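Probable endonuclease 4 (Thermotoga maritima, PDB 4HNO) probably cleaves phosphodiester bonds at apurinic or apyrimidinic sites in DNA during repair, using a cluster of three metal ions. Local coordinates at residues E199-L202 / N203-S207; H37-S41 / W42-L46. One frame throughout, in Å; residues are numbered along the deposited sequence. Where two conformers were deposited one is given.

Overall arrangement
Both contacts are local within a single TIM-barrel domain of the xylose isomerase-like type. Contact 2 comes first along the chain, in the loop that leads from strand 31-34 to helix 49-61. Contact 1 follows much later, along most of helix 195-208, which precedes strand 214-222. Their centres lie about 37 Å apart, on opposite sides of the chain's centre. The two strands belong to the same closed sheet, whose strands carry most of the metal ligands at or near their C-terminal ends. Neither contact supplies a metal ligand. Contact 2 lies in a loop on that side, its His37 side chain about 13 Å from a bound zinc ion; contact 1 belongs to the outer layer of helices.

Contact 1 of 2, residues E199-L202 / N203-S207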
ATOM      1  N   GLU A 199     -12.429 -15.421   4.567  1.00 12.79           N
ATOM      2  CA  GLU A 199     -13.509 -15.578   3.612  1.00 13.60           C
ATOM      3  C   GLU A 199     -14.377 -14.324   3.585  1.00 13.01           C
ATOM      4  O   GLU A 199     -14.750 -13.841   2.520  1.00 13.57           O
ATOM      5  CB  GLU A 199     -14.333 -16.819   3.946  1.00 16.10           C
ATOM      6  CG  GLU A 199     -13.581 -18.112   3.682  1.00 21.92           C
ATOM      7  CD  GLU A 199     -14.228 -19.343   4.287  1.00 29.49           C
ATOM      8  OE1 GLU A 199     -15.128 -19.213   5.149  1.00 29.92           O
ATOM      9  OE2 GLU A 199     -13.815 -20.456   3.896  1.00 31.40           O
ATOM     10  N   ALA A 200     -14.691 -13.787   4.764  1.00 12.58           N
ATOM     11  CA  ALA A 200     -15.506 -12.578   4.850  1.00 13.21           C
ATOM     12  C   ALA A 200     -14.811 -11.388   4.209  1.00 11.50           C
ATOM     13  O   ALA A 200     -15.443 -10.592   3.515  1.00 12.31           O
ATOM     14  CB  ALA A 200     -15.875 -12.269   6.300  1.00 14.06           C
ATOM     15  N   LEU A 201     -13.508 -11.275   4.438  1.00 11.37           N
ATOM     16  CA  LEU A 201     -12.721 -10.199   3.836  1.00 10.36           C
ATOM     17  C   LEU A 201     -12.776 -10.304   2.310  1.00 10.37           C
ATOM     18  O   LEU A 201     -13.014  -9.313   1.610  1.00 10.30           O
ATOM     19  CB  LEU A 201     -11.288 -10.278   4.350  1.00 10.25           C
ATOM     20  CG  LEU A 201     -10.294  -9.331   3.678  1.00  9.87           C
ATOM     21  CD1 LEU A 201     -10.684  -7.886   3.882  1.00 11.83           C
ATOM     22  CD2 LEU A 201      -8.912  -9.613   4.181  1.00 11.39           C
ATOM     23  N   LEU A 202     -12.526 -11.497   1.787  1.00 10.84           N
ATOM     24  CA  LEU A 202     -12.539 -11.691   0.345  1.00 11.51           C
ATOM     25  C   LEU A 202     -13.916 -11.429  -0.248  1.00 11.56           C
ATOM     26  O   LEU A 202     -14.033 -10.818  -1.307  1.00 11.71           O
ATOM     27  CB  LEU A 202     -12.048 -13.099  -0.015  1.00 12.48           C
ATOM     28  CG  LEU A 202     -10.561 -13.340   0.236  1.00 13.15           C
ATOM     29  CD1 LEU A 202     -10.228 -14.815   0.127  1.00 15.91           C
ATOM     30  CD2 LEU A 202      -9.715 -12.537  -0.729  1.00 14.68           C
ATOM     31  N   ASN A 203     -14.962 -11.881   0.436  1.00 12.37           N
ATOM     32  CA  ASN A 203     -16.309 -11.602  -0.029  1.00 12.90           C
ATOM     33  C   ASN A 203     -16.579 -10.101  -0.066  1.00 12.44           C
ATOM     34  O   ASN A 203     -17.220  -9.594  -0.982  1.00 12.35           O
ATOM     35  CB  ASN A 203     -17.326 -12.310   0.853  1.00 16.69           C
ATOM     36  CG  ASN A 203     -17.314 -13.803   0.654  1.00 21.04           C
ATOM     37  OD1 ASN A 203     -16.870 -14.305  -0.380  1.00 24.06           O
ATOM     38  ND2 ASN A 203     -17.796 -14.527   1.644  1.00 24.23           N
ATOM     39  N   GLU A 204     -16.102  -9.400   0.948  1.00 11.80           N
ATOM     40  CA  GLU A 204     -16.279  -7.965   1.018  1.00 11.92           C
ATOM     41  C   GLU A 204     -15.535  -7.243  -0.136  1.00 10.67           C
ATOM     42  O   GLU A 204     -16.085  -6.366  -0.801  1.00 11.52           O
ATOM     43  CB  GLU A 204     -15.827  -7.512   2.405  1.00 12.94           C
ATOM     44  CG  GLU A 204     -16.114  -6.084   2.723  1.00 13.83           C
ATOM     45  CD  GLU A 204     -15.865  -5.744   4.200  1.00 12.30           C
ATOM     46  OE1 GLU A 204     -16.155  -6.521   5.134  1.00 15.03           O
ATOM     47  OE2 GLU A 204     -15.354  -4.654   4.394  1.00 12.36           O
ATOM     48  N   ILE A 205     -14.290  -7.635  -0.390  1.00  9.79           N
ATOM     49  CA  ILE A 205     -13.535  -7.088  -1.509  1.00 10.36           C
ATOM     50  C   ILE A 205     -14.243  -7.369  -2.824  1.00 10.27           C
ATOM     51  O   ILE A 205     -14.375  -6.481  -3.664  1.00 11.02           O
ATOM     52  CB  ILE A 205     -12.083  -7.611  -1.482  1.00 10.72           C
ATOM     53  CG1 ILE A 205     -11.355  -7.035  -0.258  1.00 11.32           C
ATOM     54  CG2 ILE A 205     -11.351  -7.236  -2.763  1.00 12.58           C
ATOM     55  CD1 ILE A 205     -10.011  -7.635   0.010  1.00 13.14           C
ATOM     56  N   GLU A 206     -14.707  -8.590  -3.024  1.00 10.68           N
ATOM     57  CA  GLU A 206     -15.373  -8.930  -4.259  1.00 11.40           C
ATOM     58  C   GLU A 206     -16.635  -8.094  -4.461  1.00 11.42           C
ATOM     59  O   GLU A 206     -16.914  -7.645  -5.578  1.00 13.14           O
ATOM     60  CB  GLU A 206     -15.688 -10.425  -4.285  1.00 12.45           C
ATOM     61  CG  GLU A 206     -16.531 -10.834  -5.467  1.00 13.96           C
ATOM     62  CD  GLU A 206     -15.873 -10.714  -6.821  1.00 14.00           C
ATOM     63  OE1 GLU A 206     -14.668 -10.396  -6.946  1.00 14.66           O
ATOM     64  OE2 GLU A 206     -16.614 -10.958  -7.791  1.00 20.09           O
ATOM     65  N   SER A 207     -17.408  -7.906  -3.393  1.00 10.96           N
ATOM     66  CA  SER A 207     -18.637  -7.138  -3.486  1.00 11.81           C
ATOM     67  C   SER A 207     -18.412  -5.646  -3.718  1.00 11.38           C
ATOM     68  O   SER A 207     -19.096  -5.006  -4.511  1.00 13.82           O
ATOM     69  CB  SER A 207     -19.454  -7.316  -2.206  1.00 14.14           C
ATOM     70  OG  SER A 207     -20.575  -6.454  -2.233  1.00 18.36           O
TER
HETATM   71  O   HOH W   1     -14.896 -15.621   0.419  0.80 36.50           O
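Residues 199-202 and 203-207 are successive turns of one alpha helix, joined by four i to i+4 backbone hydrogen bonds, from Asn203 N to Glu199 O through to Glu206 N to Leu202 O, each 2.9 Å long. On the inner side, Leu201 and Ile205 lie one turn apart and their side chains cross obliquely. The touching atoms are Leu201 CD1 and Ile205 CD1, at 3.9 Å. Ile205 CG1 is anti to its carbonyl carbon (chi1 -67°). This brings the branch back along the preceding turn, with CG1 3.4 Å from Leu201 O. Both side chains also meet Leu160 of helix 160-169. Leu202 faces another neighbour, the segment around Phe252 and Ile255.

Asn203 bends its amide back toward Glu199 O. A water donates to Glu199 O at 2.8 Å and, more weakly, to Asn203 OD1. Asn203 ND2 is 3.2 Å from Glu199 O, but the angle is too poor for a hydrogen bond. Glu204 CB rests on Ala200 O at 3.3 Å; the chain beyond is extended, and OE2 is hydrogen-bonded to Tyr190 OH. Glu206 OE1 accepts from Leu211 N.

The chemistry is that of an amphipathic helix. Its apolar side packs against neighbouring parts of the barrel's outer layer. On the polar side, Glu199 O serves both the helix bond and the water; the water links the Asn203 amide to the turn before it only weakly.

Contact 2 of 2, residues H37-S41 / W42-L46; sequences HNARS and WSAKL
His37 lays one face of its imidazole ring over the methyl group of Ala44. This is a CH-pi contact, with Ala44 CB 4.0 Å from the centroid of the His37 ring and 28° off the ring normal. The methyl is displaced toward the CB side of the ring, and its nearest ring atoms are CG and CD2. His37 CG sits between its backbone N and carbonyl carbon (chi1 55°), which turns the ring back over the following residues. There His37 ND1 accepts a hydrogen bond of 3.1 Å from Ala39 N, with the donor 17° out of the ring plane. At the other nitrogen, NE2 is hydrogen-bonded to Glu97 OE1 of helix 84-104. Two bonds therefore limit the rotation of the ring and keep its face over Ala44.

Ala39 adds a second methyl. Its CB is 4.1 Å from Ala44 CB and 3.1 Å from Ser43 O, a close approach between chain segments that run back past each other. No clear hydrogen bond joins the two segments.

At the bend, Ser41 OG lies 3.6 Å from Trp42 CD1 and approaches the indole obliquely. The indole of Trp42 packs on Lys89 and Ser90 of helix 84-104. Ala44 O accepts from Lys96 NZ of the same helix.

The loop doubles back on itself at the surface, and the bonds of His37 and Ala44 O tie it to helix 84-104. The side chain of His37 is about 9 Å from that of the zinc ligand His72. The loop runs from strand 31-34 to helix 49-61 and is thus a beta-alpha connection of the TIM barrel, on the side of the metal site.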
ATOM      1  N   HIS A  37      10.043  10.180  -3.345  1.00  9.63           N
ATOM      2  CA  HIS A  37      10.892  11.312  -3.037  1.00 10.62           C
ATOM      3  C   HIS A  37      11.158  11.260  -1.542  1.00 12.53           C
ATOM      4  O   HIS A  37      10.552  10.466  -0.819  1.00 13.75           O
ATOM      5  CB  HIS A  37      10.179  12.630  -3.401  1.00 11.76           C
ATOM      6  CG  HIS A  37       8.837  12.773  -2.761  1.00 11.57           C
ATOM      7  ND1 HIS A  37       8.661  13.050  -1.424  1.00 15.10           N
ATOM      8  CD2 HIS A  37       7.600  12.634  -3.285  1.00 11.64           C
ATOM      9  CE1 HIS A  37       7.365  13.062  -1.161  1.00 16.36           C
ATOM     10  NE2 HIS A  37       6.698  12.805  -2.269  1.00 13.05           N
ATOM     11  N   ASN A  38      12.034  12.146  -1.091  1.00 15.30           N
ATOM     12  CA  ASN A  38      12.274  12.335   0.331  1.00 20.20           C
ATOM     13  C   ASN A  38      11.968  13.772   0.746  1.00 20.92           C
ATOM     14  O   ASN A  38      12.634  14.335   1.620  1.00 22.83           O
ATOM     15  CB  ASN A  38      13.724  11.997   0.656  1.00 28.50           C
ATOM     16  CG  ASN A  38      14.680  13.102   0.255  1.00 40.34           C
ATOM     17  OD1 ASN A  38      14.680  13.553  -0.893  1.00 40.84           O
ATOM     18  ND2 ASN A  38      15.478  13.568   1.211  1.00 45.37           N
ATOM     19  N   ALA A  39      10.976  14.376   0.116  1.00 21.35           N
ATOM     20  CA  ALA A  39      10.633  15.760   0.431  1.00 23.12           C
ATOM     21  C   ALA A  39      10.110  15.918   1.863  1.00 23.14           C
ATOM     22  O   ALA A  39       9.380  15.078   2.367  1.00 28.01           O
ATOM     23  CB  ALA A  39       9.615  16.283  -0.571  1.00 25.47           C
ATOM     24  N   ARG A  40      10.456  17.021   2.508  1.00 22.69           N
ATOM     25  CA  ARG A  40       9.945  17.291   3.841  1.00 24.18           C
ATOM     26  C   ARG A  40       8.880  18.346   3.815  1.00 19.59           C
ATOM     27  O   ARG A  40       8.409  18.773   4.868  1.00 22.73           O
ATOM     28  CB  ARG A  40      11.067  17.723   4.752  1.00 27.60           C
ATOM     29  CG  ARG A  40      11.818  16.544   5.258  1.00 24.23           C
ATOM     30  CD  ARG A  40      13.241  16.912   5.475  1.00 17.68           C
ATOM     31  NE  ARG A  40      13.421  17.749   6.652  1.00 14.73           N
ATOM     32  CZ  ARG A  40      14.613  18.105   7.114  1.00 13.24           C
ATOM     33  NH1 ARG A  40      15.710  17.719   6.475  1.00 14.23           N
ATOM     34  NH2 ARG A  40      14.719  18.835   8.221  1.00 12.59           N
ATOM     35  N   SER A  41       8.526  18.805   2.632  1.00 17.18           N
ATOM     36  CA  SER A  41       7.469  19.802   2.524  1.00 14.24           C
ATOM     37  C   SER A  41       6.718  19.548   1.213  1.00 12.33           C
ATOM     38  O   SER A  41       6.637  18.408   0.738  1.00 13.99           O
ATOM     39  CB  SER A  41       8.018  21.247   2.673  1.00 14.06           C
ATOM     40  OG  SER A  41       6.996  22.261   2.688  1.00 13.75           O
ATOM     41  N   TRP A  42       6.151  20.608   0.672  1.00 10.66           N
ATOM     42  CA  TRP A  42       5.124  20.471  -0.322  1.00  9.84           C
ATOM     43  C   TRP A  42       5.628  20.416  -1.762  1.00  9.91           C
ATOM     44  O   TRP A  42       4.818  20.300  -2.669  1.00 13.12           O
ATOM     45  CB  TRP A  42       4.141  21.609  -0.137  1.00 10.92           C
ATOM     46  CG  TRP A  42       3.363  21.515   1.130  1.00 10.46           C
ATOM     47  CD1 TRP A  42       3.410  22.363   2.193  1.00 12.61           C
ATOM     48  CD2 TRP A  42       2.405  20.511   1.452  1.00  9.75           C
ATOM     49  NE1 TRP A  42       2.528  21.958   3.143  1.00 12.18           N
ATOM     50  CE2 TRP A  42       1.892  20.825   2.711  1.00 10.78           C
ATOM     51  CE3 TRP A  42       1.911  19.389   0.777  1.00 10.58           C
ATOM     52  CZ2 TRP A  42       0.919  20.047   3.333  1.00 13.35           C
ATOM     53  CZ3 TRP A  42       0.950  18.626   1.390  1.00 12.97           C
ATOM     54  CH2 TRP A  42       0.454  18.962   2.653  1.00 14.38           C
ATOM     55  N   SER A  43       6.935  20.442  -1.964  1.00  9.40           N
ATOM     56  CA  SER A  43       7.506  20.312  -3.296  1.00  9.40           C
ATOM     57  C   SER A  43       8.438  19.113  -3.340  1.00  9.99           C
ATOM     58  O   SER A  43       9.090  18.780  -2.350  1.00 13.87           O
ATOM     59  CB  SER A  43       8.238  21.579  -3.710  0.54 11.70           C
ATOM     60  OG  SER A  43       9.304  21.845  -2.833  0.54 13.73           O
ATOM     61  N   ALA A  44       8.469  18.444  -4.477  1.00  8.79           N
ATOM     62  CA  ALA A  44       9.349  17.309  -4.665  1.00  9.06           C
ATOM     63  C   ALA A  44       9.965  17.381  -6.060  1.00  8.94           C
ATOM     64  O   ALA A  44       9.297  17.677  -7.049  1.00  9.64           O
ATOM     65  CB  ALA A  44       8.599  15.988  -4.520  1.00 10.30           C
ATOM     66  N   LYS A  45      11.237  17.053  -6.133  1.00  9.98           N
ATOM     67  CA  LYS A  45      11.916  16.931  -7.411  1.00  9.65           C
ATOM     68  C   LYS A  45      11.519  15.652  -8.129  1.00  9.15           C
ATOM     69  O   LYS A  45      11.134  14.634  -7.531  1.00 10.06           O
ATOM     70  CB  LYS A  45      13.426  16.919  -7.214  1.00 11.76           C
ATOM     71  CG  LYS A  45      13.982  18.237  -6.722  1.00 20.19           C
ATOM     72  CD  LYS A  45      15.499  18.206  -6.637  1.00 32.67           C
ATOM     73  CE  LYS A  45      16.003  19.161  -5.568  1.00 49.41           C
ATOM     74  NZ  LYS A  45      17.472  19.373  -5.637  1.00 64.12           N
ATOM     75  N   LEU A  46      11.642  15.717  -9.443  1.00 10.08           N
ATOM     76  CA  LEU A  46      11.608  14.528 -10.266  1.00  9.39           C
ATOM     77  C   LEU A  46      12.955  13.814 -10.210  1.00  9.33           C
ATOM     78  O   LEU A  46      13.992  14.455 -10.072  1.00 10.53           O
ATOM     79  CB  LEU A  46      11.386  14.871 -11.738  1.00 11.00           C
ATOM     80  CG  LEU A  46      10.044  15.478 -12.078  1.00 12.37           C
ATOM     81  CD1 LEU A  46      10.071  15.890 -13.536  1.00 14.25           C
ATOM     82  CD2 LEU A  46       8.937  14.486 -11.866  1.00 14.05           C
TER